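PDB 1UZ5: molybdopterin molybdotransferase from Pyrococcus horikoshii, which probably catalyses the insertion of molybdate into adenylyl-molybdopterin, giving Mo-molybdopterin and AMP in a magnesium-dependent step of molybdenum cofactor biosynthesis. Local coordinates for residues A[61-66]-A[111-116]. Numbering follows the deposited sequence.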
loop_
_atom_site.group_PDB
_atom_site.type_symbol
_atom_site.label_atom_id
_atom_site.label_comp_id
_atom_site.label_asym_id
_atom_site.label_seq_id
_atom_site.Cartn_x
_atom_site.Cartn_y
_atom_site.Cartn_z
ATOM N N VAL A 61 -12.123 -15.352 41.479
ATOM C CA VAL A 61 -12.934 -15.084 42.659
ATOM C C VAL A 61 -13.838 -13.884 42.444
ATOM O O VAL A 61 -13.713 -13.165 41.457
ATOM C CB VAL A 61 -12.054 -14.737 43.888
ATOM C CG1 VAL A 61 -11.022 -15.823 44.129
ATOM C CG2 VAL A 61 -11.367 -13.380 43.667
ATOM N N ARG A 62 -14.764 -13.695 43.373
ATOM C CA ARG A 62 -15.635 -12.529 43.362
ATOM C C ARG A 62 -14.813 -11.635 44.296
ATOM O O ARG A 62 -14.676 -11.939 45.477
ATOM C CB ARG A 62 -16.987 -12.878 43.982
ATOM C CG ARG A 62 -17.748 -13.914 43.187
ATOM C CD ARG A 62 -18.884 -14.546 43.975
ATOM N NE ARG A 62 -19.733 -13.561 44.629
ATOM C CZ ARG A 62 -21.058 -13.644 44.694
ATOM N NH1 ARG A 62 -21.693 -14.670 44.136
ATOM N NH2 ARG A 62 -21.751 -12.702 45.316
ATOM N N ALA A 63 -14.234 -10.565 43.764
ATOM C CA ALA A 63 -13.380 -9.681 44.567
ATOM C C ALA A 63 -13.955 -9.299 45.937
ATOM O O ALA A 63 -13.239 -9.293 46.940
ATOM C CB ALA A 63 -13.043 -8.429 43.773
ATOM N N GLU A 64 -15.245 -8.987 45.969
ATOM C CA GLU A 64 -15.932 -8.600 47.197
ATOM C C GLU A 64 -15.793 -9.618 48.331
ATOM O O GLU A 64 -15.782 -9.241 49.502
ATOM C CB GLU A 64 -17.415 -8.378 46.901
ATOM C CG GLU A 64 -18.118 -9.632 46.392
ATOM C CD GLU A 64 -19.421 -9.328 45.681
ATOM O OE1 GLU A 64 -20.336 -8.769 46.320
ATOM O OE2 GLU A 64 -19.525 -9.650 44.478
ATOM N N ASP A 65 -15.695 -10.902 47.993
ATOM C CA ASP A 65 -15.565 -11.940 49.015
ATOM C C ASP A 65 -14.210 -11.903 49.715
ATOM O O ASP A 65 -13.992 -12.618 50.695
ATOM C CB ASP A 65 -15.754 -13.335 48.410
ATOM C CG ASP A 65 -17.166 -13.587 47.922
ATOM O OD1 ASP A 65 -18.066 -12.774 48.223
ATOM O OD2 ASP A 65 -17.374 -14.614 47.239
ATOM N N THR A 66 -13.295 -11.082 49.212
ATOM C CA THR A 66 -11.961 -11.003 49.794
ATOM C C THR A 66 -11.660 -9.672 50.493
ATOM O O THR A 66 -10.543 -9.461 50.956
ATOM C CB THR A 66 -10.880 -11.178 48.717
ATOM O OG1 THR A 66 -10.791 -9.973 47.946
ATOM C CG2 THR A 66 -11.216 -12.352 47.789
ATOM N N ALA A 111 -17.320 -14.128 38.562
ATOM C CA ALA A 111 -15.928 -13.854 38.918
ATOM C C ALA A 111 -15.507 -12.529 38.293
ATOM O O ALA A 111 -15.925 -12.209 37.182
ATOM C CB ALA A 111 -15.014 -14.975 38.429
ATOM N N ASP A 112 -14.684 -11.756 38.998
ATOM C CA ASP A 112 -14.222 -10.484 38.450
ATOM C C ASP A 112 -12.749 -10.231 38.733
ATOM O O ASP A 112 -12.232 -9.149 38.467
ATOM C CB ASP A 112 -15.069 -9.319 38.972
ATOM C CG ASP A 112 -15.035 -9.193 40.488
ATOM O OD1 ASP A 112 -14.235 -9.896 41.136
ATOM O OD2 ASP A 112 -15.809 -8.376 41.027
ATOM N N ALA A 113 -12.076 -11.238 39.277
ATOM C CA ALA A 113 -10.655 -11.135 39.558
ATOM C C ALA A 113 -10.030 -12.516 39.613
ATOM O O ALA A 113 -10.715 -13.509 39.855
ATOM C CB ALA A 113 -10.421 -10.408 40.885
ATOM N N VAL A 114 -8.725 -12.569 39.368
ATOM C CA VAL A 114 -7.983 -13.815 39.442
ATOM C C VAL A 114 -6.772 -13.563 40.328
ATOM O O VAL A 114 -5.984 -12.653 40.074
ATOM C CB VAL A 114 -7.482 -14.300 38.058
ATOM C CG1 VAL A 114 -6.695 -15.601 38.235
ATOM C CG2 VAL A 114 -8.662 -14.528 37.116
ATOM N N ILE A 115 -6.629 -14.363 41.375
ATOM C CA ILE A 115 -5.498 -14.212 42.286
ATOM C C ILE A 115 -4.434 -15.229 41.894
ATOM O O ILE A 115 -4.709 -16.426 41.849
ATOM C CB ILE A 115 -5.931 -14.460 43.745
ATOM C CG1 ILE A 115 -7.058 -13.488 44.117
ATOM C CG2 ILE A 115 -4.736 -14.299 44.677
ATOM C CD1 ILE A 115 -7.606 -13.661 45.538
ATOM N N GLN A 116 -3.232 -14.746 41.588
ATOM C CA GLN A 116 -2.126 -15.610 41.186
ATOM C C GLN A 116 -2.023 -16.833 42.074
ATOM O O GLN A 116 -2.276 -16.767 43.273
ATOM C CB GLN A 116 -0.795 -14.865 41.244
ATOM C CG GLN A 116 -0.688 -13.666 40.338
ATOM C CD GLN A 116 0.651 -12.972 40.485
ATOM O OE1 GLN A 116 1.692 -13.539 40.160
ATOM N NE2 GLN A 116 0.632 -11.742 40.992
HETATM O O HOH W 1 -16.507 -7.902 43.541
#
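V61, the last residue of strand 58-61, pairs with A113 at the start of strand 113-116 as an antiparallel hydrogen-bonded pair. V61 N gives a nearly straight bond of 2.8 Å to A113 O. In return V61 O takes two backbone donors, D112 N at 3.0 Å and, weakly, A113 N at 3.3 Å. D112 and A113 thus both face V61, a classic beta bulge. Beyond V61 the chain leaves the sheet and coils into the 3-10 segment 63-66. D112 bridges this exit: its OD1 accepts a hydrogen bond from A63 N at 2.7 Å through the syn lone pair, while OD2 accepts one from a water that itself accepts one from E64 N. The carboxylate therefore meets the first two N-H groups of the 3-10 segment, one directly and one through water. The D112 rotamer (chi1 60°) turns the carboxylate toward the start of this segment, where OD1 also lies against the methyl of A63, 3.2 Å from CB.

The pairing lies in the mixed sheet of the MoeA N-terminal region, in the part of the elongated molecule far from the chain centre. Strand 113-116 is the outermost strand at this end, and strand 97-101 flanks 58-61 across from it. The side chains of V61 and A113 share one sheet face, where CG2 of V61 lies 4.2 Å from CB of A113. The same methyl approaches CD1 of I115 equally closely, and I129 of strand 126-129 packs against both I115 and T66. T66 OG1 bonds to A63 O in the carbonyl plane, a carbonyl that also receives T66 N; OG1 has A133 N as a further partner. R62 forms long salt bridges with E64 and D65, the latter by charge alone, while its NH1 bonds to L93 O.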